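Local coordinates for ATP-dependent Clp protease proteolytic subunit (Plasmodium falciparum, PDB 4GM2), which forms the inactive subunit of the apicoplast caseinolytic protease complex, and belongs to the S14 family of ATP-dependent serine peptidases, at residues 111-114 with 115-119; 145-148 with 149-152. All blocks are in the same frame, centred on the assembly; numbering follows the deposited sequence.

Contact 1. Residues 111-114 with 115-119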
ATOM      1  N   ALA A 111      16.333 -27.501   2.499  1.00 71.52           N
ATOM      2  CA  ALA A 111      16.636 -26.929   1.192  1.00 72.12           C
ATOM      3  C   ALA A 111      17.541 -27.858   0.382  1.00 73.32           C
ATOM      4  O   ALA A 111      17.484 -27.868  -0.849  1.00 74.22           O
ATOM      5  CB  ALA A 111      17.261 -25.552   1.339  1.00 72.79           C
ATOM      6  N   CYS A 112      18.368 -28.639   1.079  1.00 73.92           N
ATOM      7  CA  CYS A 112      19.214 -29.648   0.435  1.00 72.93           C
ATOM      8  C   CYS A 112      18.377 -30.816  -0.090  1.00 72.37           C
ATOM      9  O   CYS A 112      18.612 -31.304  -1.199  1.00 72.86           O
ATOM     10  CB  CYS A 112      20.288 -30.151   1.397  1.00 72.56           C
ATOM     11  SG  CYS A 112      21.474 -31.306   0.672  1.00 72.42           S
ATOM     12  N   ILE A 113      17.409 -31.256   0.712  1.00 70.84           N
ATOM     13  CA  ILE A 113      16.439 -32.273   0.301  1.00 69.87           C
ATOM     14  C   ILE A 113      15.720 -31.811  -0.966  1.00 67.53           C
ATOM     15  O   ILE A 113      15.596 -32.561  -1.944  1.00 67.52           O
ATOM     16  CB  ILE A 113      15.403 -32.535   1.419  1.00 70.13           C
ATOM     17  CG1 ILE A 113      16.085 -33.152   2.643  1.00 72.58           C
ATOM     18  CG2 ILE A 113      14.274 -33.430   0.922  1.00 70.04           C
ATOM     19  CD1 ILE A 113      15.277 -33.046   3.917  1.00 73.06           C
ATOM     20  N   LEU A 114      15.262 -30.563  -0.936  1.00 65.70           N
ATOM     21  CA  LEU A 114      14.572 -29.959  -2.063  1.00 64.68           C
ATOM     22  C   LEU A 114      15.435 -29.947  -3.320  1.00 64.52           C
ATOM     23  O   LEU A 114      14.975 -30.349  -4.386  1.00 63.54           O
ATOM     24  CB  LEU A 114      14.119 -28.541  -1.712  1.00 64.36           C
ATOM     25  CG  LEU A 114      13.114 -27.907  -2.670  1.00 62.72           C
ATOM     26  CD1 LEU A 114      11.898 -28.807  -2.837  1.00 60.16           C
ATOM     27  CD2 LEU A 114      12.714 -26.529  -2.170  1.00 63.00           C
ATOM     28  N   ALA A 115      16.681 -29.498  -3.184  1.00 64.03           N
ATOM     29  CA  ALA A 115      17.618 -29.453  -4.306  1.00 65.62           C
ATOM     30  C   ALA A 115      17.847 -30.830  -4.954  1.00 67.58           C
ATOM     31  O   ALA A 115      17.840 -30.955  -6.181  1.00 70.08           O
ATOM     32  CB  ALA A 115      18.936 -28.829  -3.873  1.00 65.36           C
ATOM     33  N   SER A 116      18.033 -31.856  -4.127  1.00 66.84           N
ATOM     34  CA  SER A 116      18.273 -33.215  -4.615  1.00 67.30           C
ATOM     35  C   SER A 116      17.018 -33.859  -5.211  1.00 65.92           C
ATOM     36  O   SER A 116      17.082 -34.957  -5.774  1.00 67.16           O
ATOM     37  CB  SER A 116      18.804 -34.096  -3.483  1.00 68.26           C
ATOM     38  OG  SER A 116      17.838 -34.213  -2.447  1.00 69.53           O
ATOM     39  N   SER A 117      15.881 -33.182  -5.077  1.00 61.95           N
ATOM     40  CA  SER A 117      14.610 -33.741  -5.518  1.00 61.93           C
ATOM     41  C   SER A 117      14.290 -33.395  -6.973  1.00 61.46           C
ATOM     42  O   SER A 117      13.291 -33.860  -7.517  1.00 61.99           O
ATOM     43  CB  SER A 117      13.481 -33.317  -4.578  1.00 62.08           C
ATOM     44  OG  SER A 117      13.662 -33.887  -3.287  1.00 65.14           O
ATOM     45  N   GLY A 118      15.151 -32.593  -7.598  1.00 61.76           N
ATOM     46  CA  GLY A 118      15.017 -32.255  -9.011  1.00 61.01           C
ATOM     47  C   GLY A 118      15.203 -33.484  -9.880  1.00 64.47           C
ATOM     48  O   GLY A 118      15.728 -34.504  -9.420  1.00 65.13           O
ATOM     49  N   LYS A 119      14.762 -33.390 -11.134  1.00 64.87           N
ATOM     50  CA  LYS A 119      14.882 -34.488 -12.089  1.00 67.31           C
ATOM     51  C   LYS A 119      16.332 -34.960 -12.181  1.00 70.01           C
ATOM     52  O   LYS A 119      17.249 -34.144 -12.312  1.00 69.68           O
ATOM     53  CB  LYS A 119      14.370 -34.053 -13.467  1.00 67.90           C
ATOM     54  CG  LYS A 119      14.323 -35.169 -14.502  1.00 70.82           C
ATOM     55  CD  LYS A 119      14.165 -34.610 -15.907  1.00 72.27           C
ATOM     56  CE  LYS A 119      14.063 -35.712 -16.950  1.00 75.46           C
ATOM     57  NZ  LYS A 119      12.848 -36.558 -16.773  1.00 78.44           N
TER
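Two neighbouring serines grip a single backbone oxygen: Ser116 OG donates to Ile113 O at 2.8 Å and Ser117 OG donates to Ile113 O at 2.7 Å. They come from opposite faces of the carbonyl plane. The Ser117 hydroxyl stands above that plane, away from a lone-pair direction, while the Ser116 hydroxyl meets the oxygen at a sharper C=O angle of 114°. Different rotamers make this possible. Ser116 lodges OG between its own backbone N and carbonyl carbon (chi1 63°), folded back against the preceding turn, whereas Ser117 holds OG beside its backbone N (chi1 -66°), which returns it over the same oxygen. Both hydroxyls also accept from Asn169 ND2 on helix 148-170.

Backbone bonds frame this pair. Ala115 N bonds to Ala111 O at 3.0 Å and Ser116 N to Cys112 O at 3.0 Å, in the alpha-helical pattern; Ser117 N then turns to Leu114 O, at 3.1 Å, one residue short of that spacing.

Outside the polar centre the side chains fan out. Ile113 lies against Val162, Ile165 and Ile166 of helix 148-170, and Leu114 packs on Val85, Ile88 and Ile92 of helix 81-94 as well as on strand 61-67. The methyl of Ala115 keeps close to the preceding turn, its CB 3.5 Å from Ala111 O.

Bulky aliphatic groups thus fill the interfaces with the surrounding elements, while short hydroxyls are used near the C-terminal end of the helix. Each buried serine passes a hydrogen bond on, accepting from the asparagine amide and donating to the carbonyl, and this joins helix 110-116 to helix 148-170 through neutral groups.

Contact 2. Residues 145-148 with 149-152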
ATOM      1  N   ALA A 145       0.002 -31.555  22.214  1.00113.41           N
ATOM      2  CA  ALA A 145      -0.849 -32.361  21.347  1.00112.64           C
ATOM      3  C   ALA A 145      -1.797 -33.190  22.208  1.00117.26           C
ATOM      4  O   ALA A 145      -1.364 -33.856  23.156  1.00120.31           O
ATOM      5  CB  ALA A 145      -0.008 -33.254  20.449  1.00109.60           C
ATOM      6  N   THR A 146      -3.088 -33.130  21.885  1.00119.21           N
ATOM      7  CA  THR A 146      -4.129 -33.828  22.648  1.00123.14           C
ATOM      8  C   THR A 146      -3.948 -35.345  22.571  1.00123.61           C
ATOM      9  O   THR A 146      -4.104 -36.050  23.574  1.00128.75           O
ATOM     10  CB  THR A 146      -5.547 -33.442  22.166  1.00123.72           C
ATOM     11  OG1 THR A 146      -5.617 -32.028  21.944  1.00123.84           O
ATOM     12  CG2 THR A 146      -6.603 -33.842  23.195  1.00128.00           C
ATOM     13  N   ASN A 147      -3.615 -35.831  21.376  1.00119.25           N
ATOM     14  CA  ASN A 147      -3.332 -37.243  21.155  1.00116.63           C
ATOM     15  C   ASN A 147      -1.826 -37.472  21.036  1.00115.26           C
ATOM     16  O   ASN A 147      -1.223 -37.188  19.999  1.00112.49           O
ATOM     17  CB  ASN A 147      -4.065 -37.745  19.906  1.00113.29           C
ATOM     18  CG  ASN A 147      -4.271 -39.249  19.908  1.00113.32           C
ATOM     19  OD1 ASN A 147      -3.322 -40.023  20.046  1.00113.00           O
ATOM     20  ND2 ASN A 147      -5.517 -39.672  19.736  1.00113.91           N
ATOM     21  N   ILE A 148      -1.229 -37.971  22.116  1.00118.84           N
ATOM     22  CA  ILE A 148       0.211 -38.228  22.176  1.00119.09           C
ATOM     23  C   ILE A 148       0.584 -39.407  21.277  1.00118.64           C
ATOM     24  O   ILE A 148       1.591 -39.365  20.564  1.00117.12           O
ATOM     25  CB  ILE A 148       0.689 -38.503  23.621  1.00121.70           C
ATOM     26  CG1 ILE A 148       0.072 -37.496  24.602  1.00124.75           C
ATOM     27  CG2 ILE A 148       2.210 -38.473  23.699  1.00120.63           C
ATOM     28  CD1 ILE A 148      -0.010 -37.984  26.036  1.00128.62           C
ATOM     29  N   GLU A 149      -0.245 -40.450  21.313  1.00120.84           N
ATOM     30  CA  GLU A 149      -0.021 -41.664  20.534  1.00121.26           C
ATOM     31  C   GLU A 149      -0.010 -41.393  19.026  1.00116.19           C
ATOM     32  O   GLU A 149       0.821 -41.946  18.302  1.00113.00           O
ATOM     33  CB  GLU A 149      -1.070 -42.720  20.886  1.00126.98           C
ATOM     34  CG  GLU A 149      -0.704 -44.132  20.457  1.00131.04           C
ATOM     35  CD  GLU A 149      -1.785 -45.144  20.785  1.00136.62           C
ATOM     36  OE1 GLU A 149      -2.414 -45.032  21.859  1.00140.01           O
ATOM     37  OE2 GLU A 149      -1.999 -46.062  19.965  1.00137.85           O
ATOM     38  N   ILE A 150      -0.927 -40.541  18.566  1.00114.77           N
ATOM     39  CA  ILE A 150      -0.976 -40.130  17.156  1.00112.26           C
ATOM     40  C   ILE A 150       0.252 -39.294  16.778  1.00108.90           C
ATOM     41  O   ILE A 150       0.796 -39.451  15.682  1.00108.16           O
ATOM     42  CB  ILE A 150      -2.296 -39.385  16.806  1.00112.61           C
ATOM     43  CG1 ILE A 150      -3.494 -40.350  16.768  1.00115.60           C
ATOM     44  CG2 ILE A 150      -2.192 -38.633  15.484  1.00110.29           C
ATOM     45  CD1 ILE A 150      -3.246 -41.685  16.089  1.00117.13           C
ATOM     46  N   GLN A 151       0.681 -38.430  17.699  1.00108.18           N
ATOM     47  CA  GLN A 151       1.843 -37.554  17.514  1.00105.70           C
ATOM     48  C   GLN A 151       3.161 -38.333  17.438  1.00105.64           C
ATOM     49  O   GLN A 151       4.042 -38.006  16.634  1.00101.86           O
ATOM     50  CB  GLN A 151       1.904 -36.529  18.653  1.00107.23           C
ATOM     51  CG  GLN A 151       2.997 -35.475  18.524  1.00105.47           C
ATOM     52  CD  GLN A 151       3.380 -34.853  19.858  1.00107.36           C
ATOM     53  OE1 GLN A 151       2.868 -35.238  20.912  1.00109.21           O
ATOM     54  NE2 GLN A 151       4.292 -33.892  19.818  1.00106.58           N
ATOM     55  N   ASN A 152       3.293 -39.353  18.284  1.00107.54           N
ATOM     56  CA  ASN A 152       4.489 -40.191  18.306  1.00107.23           C
ATOM     57  C   ASN A 152       4.655 -41.021  17.038  1.00106.27           C
ATOM     58  O   ASN A 152       5.774 -41.219  16.566  1.00105.50           O
ATOM     59  CB  ASN A 152       4.496 -41.093  19.539  1.00109.62           C
ATOM     60  CG  ASN A 152       4.818 -40.337  20.812  1.00111.39           C
ATOM     61  OD1 ASN A 152       5.599 -39.384  20.802  1.00110.89           O
ATOM     62  ND2 ASN A 152       4.224 -40.764  21.920  1.00114.18           N
TER
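Ala145 meets Gln151 across the turn that leads into the helix: the methyl CB lies 3.5 Å from Gln151 OE1, a plain van der Waals contact. Gln151 reaches it with CG anti to the backbone N and an extended chain, which brings the terminal amide back beside the incoming loop. Ala145 also packs on Asn74 of a neighbouring subunit.

Asn147 supplies two of the three hydrogen bonds. Its OD1 accepts from Ile150 N at 2.9 Å, with an N-H...O angle of 156°; the donor stands above the amide plane, 39° out of it. The side chain folds forward with CG anti to its own N (chi1 -158°), which sets the amide over the first turn. Its backbone O takes Gln151 N at 3.2 Å, giving the residue two holds on the helix start. The amide also lies against the aliphatic part of Ile150, whose CG1 is 3.4 Å from Asn147 CG. Asn147 ND2 donates to Asp184 OD2 of a neighbouring subunit, and Ile150 packs on Tyr186 of that subunit.

Ile148 opens the helix proper. Its O accepts from Asn152 N at 2.8 Å, the donor nearly in line with the carbonyl bond. The two side chains run alongside each other in the same direction, and Ile148 CG2 touches Asn152 ND2 at 3.5 Å.

An asparagine just before a helix, its side-chain oxygen bonded to the amide three residues on, is the classic N-cap: short and uncharged, it supplies an acceptor to an N-H that has no preceding turn to use. Here it starts helix 148-170, the long handle helix of the ClpP fold, beside the adjoining subunit.

In the fold
Contact 1 is buried near the middle of the chain, whereas contact 2 is on the surface, and its centre lies about 26 Å from the centre of the chain; their centres are about 30 Å apart and they do not touch. Helix 148-170 nevertheless links them: contact 2 forms its first turn, and contact 1 packs against residues further along it, Val162 to Asn169. The chemistry follows the setting. In contact 1 the hydroxyls serve a carbonyl late in a short helix, and the aliphatic neighbours belong to the same chain. In contact 2 an asparagine serves an N-H at a helix start, and Asn147, Ala145 and Ile150 meet residues of a neighbouring subunit.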